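Long-range contacts in tail fiber protein (Acinetobacter phage AM24, PDB 5W5P), which forms the trimeric tailspike of the phage and probably recognises and cleaves the capsular polysaccharide of its Acinetobacter baumannii host: residues F73-S78 / T96-K101; T464-G469 / S583-A588; V389-S394 / G422-Q427; N479-L484 / T533-A538. One frame throughout, in Å; residues are numbered along the deposited sequence.

Contact 1 (F73-S78 / T96-K101)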
loop_
_atom_site.group_PDB
_atom_site.type_symbol
_atom_site.label_atom_id
_atom_site.label_comp_id
_atom_site.label_asym_id
_atom_site.label_seq_id
_atom_site.Cartn_x
_atom_site.Cartn_y
_atom_site.Cartn_z
ATOM N N PHE A 73 41.748 4.430 -25.586
ATOM C CA PHE A 73 42.834 4.147 -24.658
ATOM C C PHE A 73 43.851 5.278 -24.735
ATOM O O PHE A 73 44.210 5.718 -25.832
ATOM C CB PHE A 73 43.505 2.804 -24.980
ATOM C CG PHE A 73 42.645 1.607 -24.681
ATOM C CD1 PHE A 73 41.728 1.142 -25.612
ATOM C CD2 PHE A 73 42.749 0.949 -23.463
ATOM C CE1 PHE A 73 40.933 0.042 -25.335
ATOM C CE2 PHE A 73 41.956 -0.150 -23.182
ATOM C CZ PHE A 73 41.048 -0.603 -24.120
ATOM N N TYR A 74 44.310 5.752 -23.581
ATOM C CA TYR A 74 45.325 6.793 -23.524
ATOM C C TYR A 74 46.601 6.242 -22.907
ATOM O O TYR A 74 46.557 5.420 -21.988
ATOM C CB TYR A 74 44.836 8.023 -22.745
ATOM C CG TYR A 74 44.851 7.885 -21.240
ATOM C CD1 TYR A 74 43.804 7.252 -20.573
ATOM C CD2 TYR A 74 45.895 8.406 -20.484
ATOM C CE1 TYR A 74 43.798 7.128 -19.193
ATOM C CE2 TYR A 74 45.904 8.288 -19.108
ATOM C CZ TYR A 74 44.851 7.648 -18.464
ATOM O OH TYR A 74 44.853 7.529 -17.090
ATOM N N ALA A 75 47.738 6.690 -23.434
ATOM C CA ALA A 75 49.046 6.235 -22.965
ATOM C C ALA A 75 49.395 7.003 -21.697
ATOM O O ALA A 75 49.764 8.177 -21.747
ATOM C CB ALA A 75 50.105 6.427 -24.044
ATOM N N ASP A 76 49.268 6.337 -20.551
ATOM C CA ASP A 76 49.595 6.933 -19.257
ATOM C C ASP A 76 51.107 6.872 -19.075
ATOM O O ASP A 76 51.662 5.877 -18.601
ATOM C CB ASP A 76 48.861 6.209 -18.135
ATOM C CG ASP A 76 48.911 6.962 -16.825
ATOM O OD1 ASP A 76 49.519 8.052 -16.784
ATOM O OD2 ASP A 76 48.345 6.462 -15.832
ATOM N N THR A 77 51.781 7.962 -19.458
ATOM C CA THR A 77 53.241 8.005 -19.406
ATOM C C THR A 77 53.776 7.959 -17.979
ATOM O O THR A 77 54.923 7.550 -17.777
ATOM C CB THR A 77 53.765 9.262 -20.111
ATOM O OG1 THR A 77 52.974 9.531 -21.277
ATOM C CG2 THR A 77 55.213 9.071 -20.529
ATOM N N SER A 78 52.970 8.357 -16.992
ATOM C CA SER A 78 53.403 8.332 -15.600
ATOM C C SER A 78 53.377 6.933 -14.994
ATOM O O SER A 78 54.002 6.717 -13.949
ATOM C CB SER A 78 52.525 9.267 -14.763
ATOM O OG SER A 78 51.167 8.855 -14.778
ATOM N N THR A 96 54.396 0.595 -22.509
ATOM C CA THR A 96 53.390 1.635 -22.352
ATOM C C THR A 96 52.138 1.070 -21.696
ATOM O O THR A 96 51.586 0.061 -22.150
ATOM C CB THR A 96 53.036 2.244 -23.708
ATOM O OG1 THR A 96 54.170 2.947 -24.234
ATOM C CG2 THR A 96 51.871 3.207 -23.568
ATOM N N ARG A 97 51.689 1.723 -20.625
ATOM C CA ARG A 97 50.438 1.362 -19.965
ATOM C C ARG A 97 49.306 2.126 -20.638
ATOM O O ARG A 97 49.146 3.332 -20.432
ATOM C CB ARG A 97 50.502 1.657 -18.472
ATOM C CG ARG A 97 50.879 0.448 -17.643
ATOM C CD ARG A 97 52.393 0.283 -17.599
ATOM N NE ARG A 97 52.793 -0.960 -16.946
ATOM C CZ ARG A 97 53.958 -1.564 -17.143
ATOM N NH1 ARG A 97 54.844 -1.043 -17.981
ATOM N NH2 ARG A 97 54.236 -2.687 -16.498
ATOM N N TRP A 98 48.529 1.416 -21.453
ATOM C CA TRP A 98 47.319 1.956 -22.057
ATOM C C TRP A 98 46.143 1.741 -21.110
ATOM O O TRP A 98 45.913 0.625 -20.634
ATOM C CB TRP A 98 47.045 1.286 -23.407
ATOM C CG TRP A 98 48.093 1.565 -24.463
ATOM C CD1 TRP A 98 49.163 0.779 -24.788
ATOM C CD2 TRP A 98 48.161 2.708 -25.327
ATOM N NE1 TRP A 98 49.891 1.365 -25.793
ATOM C CE2 TRP A 98 49.295 2.548 -26.143
ATOM C CE3 TRP A 98 47.369 3.848 -25.489
ATOM C CZ2 TRP A 98 49.658 3.486 -27.107
ATOM C CZ3 TRP A 98 47.735 4.779 -26.448
ATOM C CH2 TRP A 98 48.866 4.593 -27.241
ATOM N N LYS A 99 45.399 2.808 -20.836
ATOM C CA LYS A 99 44.255 2.751 -19.936
ATOM C C LYS A 99 43.000 3.203 -20.665
ATOM O O LYS A 99 42.997 4.238 -21.336
ATOM C CB LYS A 99 44.485 3.605 -18.682
ATOM C CG LYS A 99 45.815 3.317 -18.038
ATOM C CD LYS A 99 46.055 4.067 -16.747
ATOM C CE LYS A 99 47.040 3.287 -15.882
ATOM N NZ LYS A 99 47.679 4.177 -14.878
ATOM N N ARG A 100 41.940 2.419 -20.528
ATOM C CA ARG A 100 40.675 2.727 -21.179
ATOM C C ARG A 100 40.061 3.980 -20.573
ATOM O O ARG A 100 40.080 4.177 -19.355
ATOM C CB ARG A 100 39.711 1.543 -21.044
ATOM C CG ARG A 100 38.341 1.757 -21.654
ATOM C CD ARG A 100 37.393 0.616 -21.284
ATOM N NE ARG A 100 37.880 -0.685 -21.737
ATOM C CZ ARG A 100 37.628 -1.196 -22.938
ATOM N NH1 ARG A 100 36.897 -0.514 -23.806
ATOM N NH2 ARG A 100 38.101 -2.389 -23.269
ATOM N N LYS A 101 39.529 4.837 -21.438
ATOM C CA LYS A 101 38.789 6.019 -21.011
ATOM C C LYS A 101 37.345 5.598 -20.768
ATOM O O LYS A 101 36.639 5.220 -21.707
ATOM C CB LYS A 101 38.866 7.121 -22.064
ATOM C CG LYS A 101 40.281 7.536 -22.456
ATOM C CD LYS A 101 40.653 8.875 -21.840
ATOM C CE LYS A 101 41.521 9.697 -22.780
ATOM N NZ LYS A 101 41.781 11.051 -22.224
#
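One face of the six-membered ring of W98 carries the methyl of A75, a CH-pi contact with A75 CB 3.9 Å from the ring centroid, and T96 CG2 lies over the same face, toward its rim. The indole edge meets the carbonyl O of F73. F73 puts CZ over one face of the R100 guanidinium, 3.5 Å from R100 NH2, with the two planes 63° apart; R100 NH2 bonds G87 O and G69 O, and NH1 bonds G70 O. Beneath these groups strands 71-75 and 97-100 pair antiparallel in the four-stranded sheet of the N-terminal part. Y74 and K99 form its hydrogen-bonded pair, Y74 N to K99 O at 3.0 Å and K99 N to Y74 O at 3.1 Å; D76 N to R97 O continues the pairing. On the face of Y74 and K99, the tyrosine ring leans on the lysine chain, CE1 to K99 CB 3.6 Å. K99 runs on, extended, to form a salt bridge, K99 NZ to D76 OD2 2.6 Å, on the anti side of the carboxylate, whose OD1 is held by S78 OG. With D79 as second partner, two carboxylates around one ammonium probably favour charged K99.

Contact 2 (T464-G469 / S583-A588); sequences TNLVGG and SGYVAA
With chi1 at 178°, Y585 swings its ring away from its own amide nitrogen, and L466 has its CG placed likewise (chi1 175°); these two settings carry the tyrosine ring and the leucine methyls into each other's path. The setting is the antiparallel beta domain at the C-terminal end of the chain. Strands 466-467 and 470-477 run antiparallel with a tight turn through G468 and G469 between them, and the loop that follows strand 577-582 passes beside that turn. Both glycines have positive phi, as does G584 in the facing loop.

The two side chains cross at about a right angle. L466 reaches the ring with both of its methyls: CD1 lies 3.7 Å from Y585 CD2, and L466 CD2 lies 3.9 Å from Y585 CE2. The approach is oblique to the ring, and the contact is purely apolar. H471 and F564 of the same chain meet the tyrosine edge-to-face, so L466 adds an aliphatic neighbour to a small aromatic cluster around the buried Y585, although the turn itself lies near the surface.

The polar link is made by the backbone. Beyond strand 577-582, S583 and G584 lead the chain past the carbonyl of G469, and S583 CA gives that oxygen a CA-H...O contact at 3.4 Å. The amide of G584 is also near, but its angle is poor for a hydrogen bond. The next amide is the one that bonds: Y585 N donates to G469 O at 2.9 Å, with an N-H...O angle of 159°, in the carbonyl plane and on a lone pair of the oxygen.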
loop_
_atom_site.group_PDB
_atom_site.type_symbol
_atom_site.label_atom_id
_atom_site.label_comp_id
_atom_site.label_asym_id
_atom_site.label_seq_id
_atom_site.Cartn_x
_atom_site.Cartn_y
_atom_site.Cartn_z
ATOM N N THR A 464 -36.034 20.893 37.024
ATOM C CA THR A 464 -36.724 20.945 35.741
ATOM C C THR A 464 -37.410 19.644 35.357
ATOM O O THR A 464 -38.416 19.680 34.650
ATOM C CB THR A 464 -35.737 21.302 34.620
ATOM O OG1 THR A 464 -34.864 22.346 35.057
ATOM C CG2 THR A 464 -36.474 21.750 33.366
ATOM N N ASN A 465 -36.883 18.501 35.786
ATOM C CA ASN A 465 -37.326 17.202 35.298
ATOM C C ASN A 465 -37.729 16.283 36.443
ATOM O O ASN A 465 -37.545 15.066 36.379
ATOM C CB ASN A 465 -36.244 16.540 34.443
ATOM C CG ASN A 465 -35.674 17.471 33.386
ATOM O OD1 ASN A 465 -34.807 18.294 33.673
ATOM N ND2 ASN A 465 -36.149 17.332 32.153
ATOM N N LEU A 466 -38.284 16.849 37.512
ATOM C CA LEU A 466 -38.760 16.059 38.645
ATOM C C LEU A 466 -40.131 16.581 39.048
ATOM O O LEU A 466 -40.246 17.699 39.560
ATOM C CB LEU A 466 -37.786 16.123 39.820
ATOM C CG LEU A 466 -38.248 15.433 41.101
ATOM C CD1 LEU A 466 -38.517 13.957 40.843
ATOM C CD2 LEU A 466 -37.217 15.615 42.202
ATOM N N VAL A 467 -41.164 15.777 38.808
ATOM C CA VAL A 467 -42.537 16.107 39.168
ATOM C C VAL A 467 -43.140 14.889 39.855
ATOM O O VAL A 467 -43.240 13.817 39.246
ATOM C CB VAL A 467 -43.379 16.507 37.943
ATOM C CG1 VAL A 467 -44.819 16.800 38.359
ATOM C CG2 VAL A 467 -42.763 17.706 37.232
ATOM N N GLY A 468 -43.536 15.055 41.117
ATOM C CA GLY A 468 -44.192 14.004 41.877
ATOM C C GLY A 468 -43.487 12.662 41.882
ATOM O O GLY A 468 -44.119 11.625 41.657
ATOM N N GLY A 469 -42.178 12.662 42.134
ATOM C CA GLY A 469 -41.407 11.439 42.150
ATOM C C GLY A 469 -41.069 10.868 40.791
ATOM O O GLY A 469 -40.338 9.872 40.723
ATOM N N SER A 583 -40.267 6.595 37.828
ATOM C CA SER A 583 -40.998 6.998 39.018
ATOM C C SER A 583 -40.277 6.519 40.280
ATOM O O SER A 583 -39.215 5.890 40.228
ATOM C CB SER A 583 -42.431 6.465 38.968
ATOM O OG SER A 583 -42.446 5.056 38.809
ATOM N N GLY A 584 -40.871 6.833 41.430
ATOM C CA GLY A 584 -40.318 6.427 42.708
ATOM C C GLY A 584 -39.013 7.097 43.078
ATOM O O GLY A 584 -38.203 6.506 43.799
ATOM N N TYR A 585 -38.789 8.323 42.615
ATOM C CA TYR A 585 -37.522 9.005 42.840
ATOM C C TYR A 585 -37.574 9.834 44.118
ATOM O O TYR A 585 -38.489 10.642 44.308
ATOM C CB TYR A 585 -37.170 9.905 41.655
ATOM C CG TYR A 585 -35.885 10.675 41.855
ATOM C CD1 TYR A 585 -34.663 10.133 41.469
ATOM C CD2 TYR A 585 -35.890 11.935 42.445
ATOM C CE1 TYR A 585 -33.485 10.827 41.652
ATOM C CE2 TYR A 585 -34.719 12.633 42.637
ATOM C CZ TYR A 585 -33.519 12.074 42.236
ATOM O OH TYR A 585 -32.347 12.764 42.423
ATOM N N VAL A 586 -36.578 9.638 44.978
ATOM C CA VAL A 586 -36.368 10.465 46.162
ATOM C C VAL A 586 -34.889 10.823 46.206
ATOM O O VAL A 586 -34.032 9.930 46.213
ATOM C CB VAL A 586 -36.798 9.755 47.459
ATOM C CG1 VAL A 586 -36.384 10.573 48.673
ATOM C CG2 VAL A 586 -38.297 9.507 47.463
ATOM N N ALA A 587 -34.590 12.119 46.227
ATOM C CA ALA A 587 -33.208 12.571 46.174
ATOM C C ALA A 587 -32.488 12.306 47.492
ATOM O O ALA A 587 -33.078 12.363 48.576
ATOM C CB ALA A 587 -33.145 14.063 45.847
ATOM N N ALA A 588 -31.194 12.009 47.383
ATOM C CA ALA A 588 -30.338 11.911 48.556
ATOM C C ALA A 588 -30.139 13.289 49.177
ATOM O O ALA A 588 -30.194 14.313 48.492
ATOM C CB ALA A 588 -28.986 11.305 48.181
#

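Contact 3 (V389-S394 / G422-Q427)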
loop_
_atom_site.group_PDB
_atom_site.type_symbol
_atom_site.label_atom_id
_atom_site.label_comp_id
_atom_site.label_asym_id
_atom_site.label_seq_id
_atom_site.Cartn_x
_atom_site.Cartn_y
_atom_site.Cartn_z
ATOM N N VAL A 389 -6.385 -19.056 1.490
ATOM C CA VAL A 389 -5.333 -18.857 2.488
ATOM C C VAL A 389 -5.505 -19.932 3.558
ATOM O O VAL A 389 -6.507 -19.932 4.283
ATOM C CB VAL A 389 -5.386 -17.454 3.111
ATOM C CG1 VAL A 389 -4.236 -17.249 4.090
ATOM C CG2 VAL A 389 -5.387 -16.375 2.025
ATOM N N LYS A 390 -4.538 -20.841 3.664
ATOM C CA LYS A 390 -4.615 -21.977 4.580
ATOM C C LYS A 390 -3.696 -21.771 5.777
ATOM O O LYS A 390 -2.508 -21.461 5.611
ATOM C CB LYS A 390 -4.250 -23.283 3.873
ATOM C CG LYS A 390 -5.451 -24.072 3.409
ATOM C CD LYS A 390 -5.056 -25.422 2.846
ATOM C CE LYS A 390 -6.262 -26.107 2.234
ATOM N NZ LYS A 390 -5.885 -27.309 1.463
ATOM N N PHE A 391 -4.242 -21.970 6.974
ATOM C CA PHE A 391 -3.495 -21.828 8.218
ATOM C C PHE A 391 -4.358 -22.350 9.362
ATOM O O PHE A 391 -5.564 -22.569 9.211
ATOM C CB PHE A 391 -3.083 -20.372 8.469
ATOM C CG PHE A 391 -4.242 -19.424 8.616
ATOM C CD1 PHE A 391 -4.804 -18.816 7.507
ATOM C CD2 PHE A 391 -4.763 -19.132 9.869
ATOM C CE1 PHE A 391 -5.871 -17.937 7.645
ATOM C CE2 PHE A 391 -5.828 -18.257 10.013
ATOM C CZ PHE A 391 -6.380 -17.659 8.900
ATOM N N THR A 392 -3.721 -22.547 10.515
ATOM C CA THR A 392 -4.411 -22.890 11.752
ATOM C C THR A 392 -4.119 -21.807 12.781
ATOM O O THR A 392 -2.952 -21.527 13.080
ATOM C CB THR A 392 -3.975 -24.261 12.270
ATOM O OG1 THR A 392 -4.016 -25.215 11.202
ATOM C CG2 THR A 392 -4.888 -24.724 13.389
ATOM N N ALA A 393 -5.173 -21.188 13.304
ATOM C CA ALA A 393 -5.050 -20.176 14.342
ATOM C C ALA A 393 -4.987 -20.829 15.720
ATOM O O ALA A 393 -5.400 -21.975 15.912
ATOM C CB ALA A 393 -6.219 -19.187 14.281
ATOM N N SER A 394 -4.460 -20.082 16.685
ATOM C CA SER A 394 -4.330 -20.555 18.064
ATOM C C SER A 394 -5.521 -20.021 18.856
ATOM O O SER A 394 -5.481 -18.922 19.410
ATOM C CB SER A 394 -3.002 -20.106 18.662
ATOM O OG SER A 394 -2.960 -20.355 20.057
ATOM N N GLY A 422 -13.201 -21.402 10.473
ATOM C CA GLY A 422 -13.085 -21.201 11.902
ATOM C C GLY A 422 -11.790 -20.585 12.385
ATOM O O GLY A 422 -11.629 -20.414 13.598
ATOM N N GLN A 423 -10.865 -20.243 11.492
ATOM C CA GLN A 423 -9.557 -19.738 11.891
ATOM C C GLN A 423 -9.452 -18.222 11.810
ATOM O O GLN A 423 -8.389 -17.671 12.114
ATOM C CB GLN A 423 -8.463 -20.377 11.032
ATOM C CG GLN A 423 -8.498 -21.891 11.009
ATOM C CD GLN A 423 -8.589 -22.497 12.396
ATOM O OE1 GLN A 423 -7.643 -22.426 13.182
ATOM N NE2 GLN A 423 -9.731 -23.107 12.700
ATOM N N VAL A 424 -10.519 -17.541 11.402
ATOM C CA VAL A 424 -10.546 -16.090 11.274
ATOM C C VAL A 424 -11.645 -15.554 12.176
ATOM O O VAL A 424 -12.746 -16.114 12.236
ATOM C CB VAL A 424 -10.775 -15.650 9.813
ATOM C CG1 VAL A 424 -11.176 -14.184 9.750
ATOM C CG2 VAL A 424 -9.528 -15.903 8.987
ATOM N N VAL A 425 -11.341 -14.467 12.880
ATOM C CA VAL A 425 -12.262 -13.871 13.830
ATOM C C VAL A 425 -12.880 -12.582 13.294
ATOM O O VAL A 425 -14.083 -12.362 13.450
ATOM C CB VAL A 425 -11.561 -13.642 15.186
ATOM C CG1 VAL A 425 -12.187 -12.500 15.930
ATOM C CG2 VAL A 425 -11.640 -14.916 16.026
ATOM N N THR A 426 -12.092 -11.729 12.645
ATOM C CA THR A 426 -12.572 -10.444 12.145
ATOM C C THR A 426 -12.453 -10.405 10.629
ATOM O O THR A 426 -11.366 -10.621 10.084
ATOM C CB THR A 426 -11.786 -9.274 12.753
ATOM O OG1 THR A 426 -11.802 -9.367 14.186
ATOM C CG2 THR A 426 -12.391 -7.944 12.323
ATOM N N GLN A 427 -13.563 -10.110 9.958
ATOM C CA GLN A 427 -13.578 -10.006 8.505
ATOM C C GLN A 427 -14.839 -9.270 8.068
ATOM O O GLN A 427 -15.932 -9.543 8.577
ATOM C CB GLN A 427 -13.509 -11.390 7.847
ATOM C CG GLN A 427 -14.611 -12.345 8.275
ATOM C CD GLN A 427 -15.836 -12.244 7.383
ATOM O OE1 GLN A 427 -15.725 -11.969 6.185
ATOM N NE2 GLN A 427 -17.016 -12.448 7.967
#
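This contact belongs to the last part of the right-handed parallel beta-helix expected of a phage tailspike, where the segment leaving strand 389-390, an outermost strand of its parallel sheet, meets the loop that leads into strand 427-428. Q423 does most of the work. Its CG lies beside the backbone N and the chain bends at chi2 (-49°, about CB-CG), which folds the amide back toward the backbone of 391-393. There OE1 accepts the amide hydrogen of A393, N to OE1 2.8 Å, with the donor in the carbonyl plane on a lone pair and an N-H...O angle of 148°. The methyl of T392 lies alongside, CG2 3.6 Å from Q423 OE1, and A393 CB rests 3.4 Å from Q423 O.

F391 passes Q423 in the opposite sense. Its CE2 comes within 3.5 Å of Q423 CB, while the ring and amide planes stand 63° apart. The rim of the ring points on toward V424, whose CG2 meets F391 CZ in the ring plane at 3.6 Å. P406 packs on F391 as well, and F408 on V424.

The glutamine amide gives the one hydrogen bond between these two segments; just before G422, M418 and S420 bond the backbone of V389. The other end of the amide is also held, since Q423 NE2 donates to E421 O. With bonds at both OE1 and NE2, the amide has its rotation fixed.

Contact 4 (N479-L484 / T533-A538)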
loop_
_atom_site.group_PDB
_atom_site.type_symbol
_atom_site.label_atom_id
_atom_site.label_comp_id
_atom_site.label_asym_id
_atom_site.label_seq_id
_atom_site.Cartn_x
_atom_site.Cartn_y
_atom_site.Cartn_z
ATOM N N ASN A 479 -36.843 13.386 14.773
ATOM C CA ASN A 479 -36.975 14.391 13.723
ATOM C C ASN A 479 -36.231 13.987 12.455
ATOM O O ASN A 479 -36.675 14.295 11.344
ATOM C CB ASN A 479 -36.476 15.744 14.231
ATOM C CG ASN A 479 -34.978 15.757 14.503
ATOM O OD1 ASN A 479 -34.437 14.829 15.103
ATOM N ND2 ASN A 479 -34.301 16.812 14.056
ATOM N N LEU A 480 -35.098 13.300 12.598
ATOM C CA LEU A 480 -34.355 12.862 11.422
ATOM C C LEU A 480 -34.971 11.618 10.790
ATOM O O LEU A 480 -34.832 11.416 9.579
ATOM C CB LEU A 480 -32.891 12.623 11.794
ATOM C CG LEU A 480 -32.226 13.884 12.353
ATOM C CD1 LEU A 480 -30.767 13.651 12.658
ATOM C CD2 LEU A 480 -32.393 15.061 11.398
ATOM N N ILE A 481 -35.656 10.785 11.579
ATOM C CA ILE A 481 -36.436 9.692 11.003
ATOM C C ILE A 481 -37.522 10.247 10.092
ATOM O O ILE A 481 -37.704 9.785 8.959
ATOM C CB ILE A 481 -37.035 8.808 12.109
ATOM C CG1 ILE A 481 -35.934 8.196 12.974
ATOM C CG2 ILE A 481 -37.889 7.708 11.504
ATOM C CD1 ILE A 481 -36.474 7.287 14.067
ATOM N N SER A 482 -38.263 11.249 10.578
ATOM C CA SER A 482 -39.295 11.884 9.766
ATOM C C SER A 482 -38.726 12.576 8.534
ATOM O O SER A 482 -39.445 12.739 7.542
ATOM C CB SER A 482 -40.080 12.894 10.604
ATOM O OG SER A 482 -40.668 12.271 11.732
ATOM N N ASN A 483 -37.453 12.979 8.571
ATOM C CA ASN A 483 -36.851 13.678 7.442
ATOM C C ASN A 483 -36.548 12.753 6.270
ATOM O O ASN A 483 -36.398 13.238 5.145
ATOM C CB ASN A 483 -35.572 14.385 7.889
ATOM C CG ASN A 483 -35.801 15.845 8.227
ATOM O OD1 ASN A 483 -35.202 16.734 7.617
ATOM N ND2 ASN A 483 -36.681 16.101 9.192
ATOM N N LEU A 484 -36.451 11.443 6.502
ATOM C CA LEU A 484 -36.164 10.507 5.422
ATOM C C LEU A 484 -37.258 10.554 4.362
ATOM O O LEU A 484 -38.439 10.754 4.662
ATOM C CB LEU A 484 -36.028 9.085 5.968
ATOM C CG LEU A 484 -34.950 8.899 7.034
ATOM C CD1 LEU A 484 -34.895 7.451 7.499
ATOM C CD2 LEU A 484 -33.602 9.349 6.504
ATOM N N THR A 533 -45.604 12.302 8.247
ATOM C CA THR A 533 -44.185 12.067 8.484
ATOM C C THR A 533 -43.881 11.708 9.931
ATOM O O THR A 533 -42.789 11.202 10.209
ATOM C CB THR A 533 -43.362 13.297 8.101
ATOM O OG1 THR A 533 -43.741 14.403 8.932
ATOM C CG2 THR A 533 -43.571 13.657 6.638
ATOM N N ASP A 534 -44.806 11.972 10.854
ATOM C CA ASP A 534 -44.573 11.649 12.255
ATOM C C ASP A 534 -44.385 10.148 12.429
ATOM O O ASP A 534 -45.076 9.342 11.802
ATOM C CB ASP A 534 -45.743 12.128 13.122
ATOM C CG ASP A 534 -45.990 13.624 13.009
ATOM O OD1 ASP A 534 -45.064 14.363 12.615
ATOM O OD2 ASP A 534 -47.117 14.063 13.323
ATOM N N VAL A 535 -43.437 9.772 13.281
ATOM C CA VAL A 535 -43.220 8.380 13.651
ATOM C C VAL A 535 -43.326 8.266 15.166
ATOM O O VAL A 535 -42.899 9.165 15.898
ATOM C CB VAL A 535 -41.860 7.852 13.150
ATOM C CG1 VAL A 535 -41.904 7.652 11.637
ATOM C CG2 VAL A 535 -40.735 8.794 13.554
ATOM N N TYR A 536 -43.893 7.162 15.632
ATOM C CA TYR A 536 -44.245 7.008 17.033
ATOM C C TYR A 536 -43.369 5.955 17.696
ATOM O O TYR A 536 -42.878 5.028 17.046
ATOM C CB TYR A 536 -45.726 6.650 17.169
ATOM C CG TYR A 536 -46.607 7.510 16.289
ATOM C CD1 TYR A 536 -46.957 8.801 16.676
ATOM C CD2 TYR A 536 -47.074 7.044 15.065
ATOM C CE1 TYR A 536 -47.756 9.601 15.876
ATOM C CE2 TYR A 536 -47.873 7.839 14.256
ATOM C CZ TYR A 536 -48.210 9.118 14.669
ATOM O OH TYR A 536 -49.005 9.919 13.878
ATOM N N VAL A 537 -43.172 6.119 19.004
ATOM C CA VAL A 537 -42.298 5.266 19.796
ATOM C C VAL A 537 -43.106 4.641 20.924
ATOM O O VAL A 537 -43.913 5.315 21.573
ATOM C CB VAL A 537 -41.100 6.054 20.366
ATOM C CG1 VAL A 537 -40.308 5.200 21.349
ATOM C CG2 VAL A 537 -40.206 6.563 19.242
ATOM N N ALA A 538 -42.886 3.348 21.153
ATOM C CA ALA A 538 -43.349 2.657 22.347
ATOM C C ALA A 538 -42.134 2.093 23.070
ATOM O O ALA A 538 -41.294 1.431 22.452
ATOM C CB ALA A 538 -44.336 1.542 22.002
HETATM O O HOH W 1 -41.821 12.024 14.277
#
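The chain at 479-483 makes a short, weakly bonded helix and the facing one enters strand 535-546, with the CA atoms of S482 and T533 5.1 Å apart. Both belong to the C-terminal antiparallel beta domain, where the helix follows strand 470-477 and lies against the start of strand 535-546, outermost within this chain in a five-stranded sheet. I481 and V535 make the apolar part: the branch methyl CG2 of I481 meets V535 CG2 at 3.7 Å, the two side chains crossing at a slant. V521 of the neighbouring strand 509-523 packs on both, which ties this pair to the body of the sheet.

Next to it S482 provides the polar part. With OG beside its own backbone N (chi1 -58°), the hydroxyl turns to the loop before the strand and donates to T533 O at 2.8 Å. It comes from above the carbonyl plane, 46° out of it, and so misses the lone pairs. S482 CB also sits 3.2 Å from T533 O. A water completes the join: it donates to S482 OG at 2.8 Å and accepts the amide hydrogen of V535, with V535 N 2.9 Å from the water oxygen.

In the fold
Along the chain the order is contact 1, contact 3, then contacts 2 and 4, with both segments of contact 4 falling between the two of contact 2. Contact 1 sits in the small antiparallel sheet of the N-terminal part, and contact 3 late in the beta-helix, their centres 68 Å apart. Contacts 2 and 4 share the C-terminal beta domain, 29 Å apart between centres, and strand 470-477 runs from the turn of contact 2 toward the helix of contact 4. The centres of contacts 1 and 2 lie about 106 Å apart. The contacts thus sample three successive parts of an elongated subunit; contacts 1, 3 and 4 also touch neighbouring subunits of the trimer.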